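Local coordinates for protein ribose-phosphate pyrophosphokinase (Mycobacterium smegmatis, PDB 5MP7) that probably makes phosphoribosyl pyrophosphate by transferring the pyrophosphoryl group of ATP to ribose 5-phosphate, a magnesium-dependent step that supplies nucleotide biosynthesis, at residues N72-L75 / M76-L79. Numbering follows the deposited sequence.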
ATOM      1  N   ASN A  72      21.158  44.685   4.326  1.00 35.58           N
ATOM      2  CA  ASN A  72      19.820  44.942   4.835  1.00 31.99           C
ATOM      3  C   ASN A  72      19.536  44.319   6.203  1.00 32.70           C
ATOM      4  O   ASN A  72      18.807  44.892   7.015  1.00 28.19           O
ATOM      5  CB  ASN A  72      18.804  44.473   3.816  1.00 31.85           C
ATOM      6  CG  ASN A  72      18.981  45.183   2.495  1.00 34.34           C
ATOM      7  OD1 ASN A  72      18.867  46.432   2.426  1.00 33.34           O
ATOM      8  ND2 ASN A  72      19.292  44.420   1.439  1.00 33.16           N
ATOM      9  N   GLN A  73      20.114  43.147   6.430  1.00 32.07           N
ATOM     10  CA  GLN A  73      20.112  42.517   7.727  1.00 33.16           C
ATOM     11  C   GLN A  73      20.724  43.409   8.816  1.00 28.63           C
ATOM     12  O   GLN A  73      20.205  43.502   9.920  1.00 24.77           O
ATOM     13  CB  GLN A  73      20.910  41.232   7.640  1.00 38.40           C
ATOM     14  CG  GLN A  73      20.917  40.425   8.908  1.00 47.43           C
ATOM     15  CD  GLN A  73      21.936  39.301   8.837  1.00 54.15           C
ATOM     16  OE1 GLN A  73      22.313  38.871   7.749  1.00 53.74           O
ATOM     17  NE2 GLN A  73      22.371  38.811  10.003  1.00 57.36           N
ATOM     18  N   TRP A  74      21.828  44.071   8.502  1.00 27.27           N
ATOM     19  CA  TRP A  74      22.515  44.870   9.523  1.00 27.27           C
ATOM     20  C   TRP A  74      21.814  46.179   9.773  1.00 26.17           C
ATOM     21  O   TRP A  74      21.854  46.713  10.880  1.00 26.12           O
ATOM     22  CB  TRP A  74      23.978  45.113   9.180  1.00 26.88           C
ATOM     23  CG  TRP A  74      24.758  43.893   8.910  1.00 27.65           C
ATOM     24  CD1 TRP A  74      25.440  43.632   7.779  1.00 30.37           C
ATOM     25  CD2 TRP A  74      24.908  42.753   9.740  1.00 28.35           C
ATOM     26  NE1 TRP A  74      26.013  42.394   7.838  1.00 31.67           N
ATOM     27  CE2 TRP A  74      25.716  41.834   9.046  1.00 28.56           C
ATOM     28  CE3 TRP A  74      24.450  42.415  11.006  1.00 31.68           C
ATOM     29  CZ2 TRP A  74      26.095  40.599   9.574  1.00 30.13           C
ATOM     30  CZ3 TRP A  74      24.814  41.164  11.535  1.00 34.62           C
ATOM     31  CH2 TRP A  74      25.642  40.277  10.811  1.00 30.61           C
ATOM     32  N   LEU A  75      21.183  46.696   8.741  1.00 26.65           N
ATOM     33  CA  LEU A  75      20.350  47.892   8.867  1.00 29.37           C
ATOM     34  C   LEU A  75      19.127  47.634   9.749  1.00 26.89           C
ATOM     35  O   LEU A  75      18.826  48.437  10.637  1.00 25.12           O
ATOM     36  CB  LEU A  75      19.930  48.389   7.473  1.00 31.59           C
ATOM     37  CG  LEU A  75      19.063  49.631   7.480  1.00 36.11           C
ATOM     38  CD1 LEU A  75      19.737  50.813   8.195  1.00 36.96           C
ATOM     39  CD2 LEU A  75      18.720  49.956   6.028  1.00 39.65           C
ATOM     40  N   MET A  76      18.439  46.508   9.529  1.00 26.49           N
ATOM     41  CA  MET A  76      17.334  46.099  10.430  1.00 27.67           C
ATOM     42  C   MET A  76      17.800  45.839  11.856  1.00 26.18           C
ATOM     43  O   MET A  76      17.126  46.231  12.768  1.00 24.37           O
ATOM     44  CB  MET A  76      16.624  44.864   9.941  1.00 30.98           C
ATOM     45  CG  MET A  76      15.786  45.114   8.692  1.00 39.22           C
ATOM     46  SD  MET A  76      14.515  46.393   8.828  1.00 47.54           S
ATOM     47  CE  MET A  76      13.759  45.982  10.409  1.00 41.47           C
ATOM     48  N   GLU A  77      18.982  45.249  12.048  1.00 24.82           N
ATOM     49  CA  GLU A  77      19.482  45.037  13.390  1.00 25.88           C
ATOM     50  C   GLU A  77      19.678  46.354  14.129  1.00 23.52           C
ATOM     51  O   GLU A  77      19.341  46.456  15.293  1.00 22.31           O
ATOM     52  CB  GLU A  77      20.775  44.196  13.379  1.00 30.64           C
ATOM     53  CG  GLU A  77      21.367  43.973  14.772  1.00 38.07           C
ATOM     54  CD  GLU A  77      22.482  42.908  14.827  1.00 45.83           C
ATOM     55  OE1 GLU A  77      23.679  43.219  14.528  1.00 41.10           O
ATOM     56  OE2 GLU A  77      22.164  41.750  15.222  1.00 54.03           O
ATOM     57  N   GLN A  78      20.247  47.349  13.457  1.00 23.09           N
ATOM     58  CA  GLN A  78      20.429  48.668  14.042  1.00 22.75           C
ATOM     59  C   GLN A  78      19.099  49.330  14.380  1.00 23.86           C
ATOM     60  O   GLN A  78      18.950  49.882  15.465  1.00 23.55           O
ATOM     61  CB  GLN A  78      21.246  49.551  13.104  1.00 23.45           C
ATOM     62  CG  GLN A  78      21.611  50.892  13.700  1.00 26.35           C
ATOM     63  CD  GLN A  78      22.746  51.557  12.968  1.00 27.96           C
ATOM     64  OE1 GLN A  78      22.774  51.525  11.753  1.00 32.43           O
ATOM     65  NE2 GLN A  78      23.710  52.099  13.692  1.00 28.86           N
ATOM     66  N   LEU A  79      18.124  49.263  13.473  1.00 24.58           N
ATOM     67  CA  LEU A  79      16.795  49.820  13.754  1.00 25.23           C
ATOM     68  C   LEU A  79      16.107  49.131  14.919  1.00 23.88           C
ATOM     69  O   LEU A  79      15.464  49.812  15.720  1.00 22.59           O
ATOM     70  CB  LEU A  79      15.866  49.731  12.540  1.00 27.05           C
ATOM     71  CG  LEU A  79      16.305  50.529  11.320  1.00 27.17           C
ATOM     72  CD1 LEU A  79      15.474  50.130  10.124  1.00 25.99           C
ATOM     73  CD2 LEU A  79      16.214  52.011  11.572  1.00 27.81           C
TER
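W74 and E77, one turn apart on the helix 71-87, send their side chains out alongside each other in the same direction. The carboxylate comes to the edge of the indole, near its plane, with E77 OE1 3.7 Å from W74 CE3, and the two flat groups are turned 50° against each other. E77 reaches this position with CG anti to its backbone N (chi1 179°) and an extended chain beyond. Both carboxylate oxygens have partners outside this turn: OE1 accepts a hydrogen bond from Q65 NE2, and OE2 forms a salt bridge with R18. Q73 CD lies 4.2 Å above one face of the W74 ring, nearer its border than its middle.

Among apolar side chains, L75 and L79 meet loosely, CG of L75 and CD1 of L79 at 4.5 Å.

Four successive i to i+4 backbone bonds join the turns: M76 N to N72 O, E77 N to Q73 O, Q78 N to W74 O and L79 N to L75 O. M76 N to N72 O is 3.0 Å long and nearly straight, at 169°. Aliphatic carbons lie against two of the accepting oxygens. L79 CG sits 3.3 Å from L75 O, and M76 keeps CG beside its own backbone N, which lays that methylene 3.5 Å from N72 O before the chain bends away at the next two torsions. W74 O also accepts from Q65 NE2, so the Q65 amide links both W74 O and the E77 carboxylate to the chain just after strand 60-64.

N72, L75 and M76 pack against a second subunit of the hexamer, whose M76 touches N72 and L75. This is regular alpha-helix, the connecting helix of the beta-alpha-beta unit between parallel strands 60-64 and 92-97 in the N-terminal PRTase-like domain.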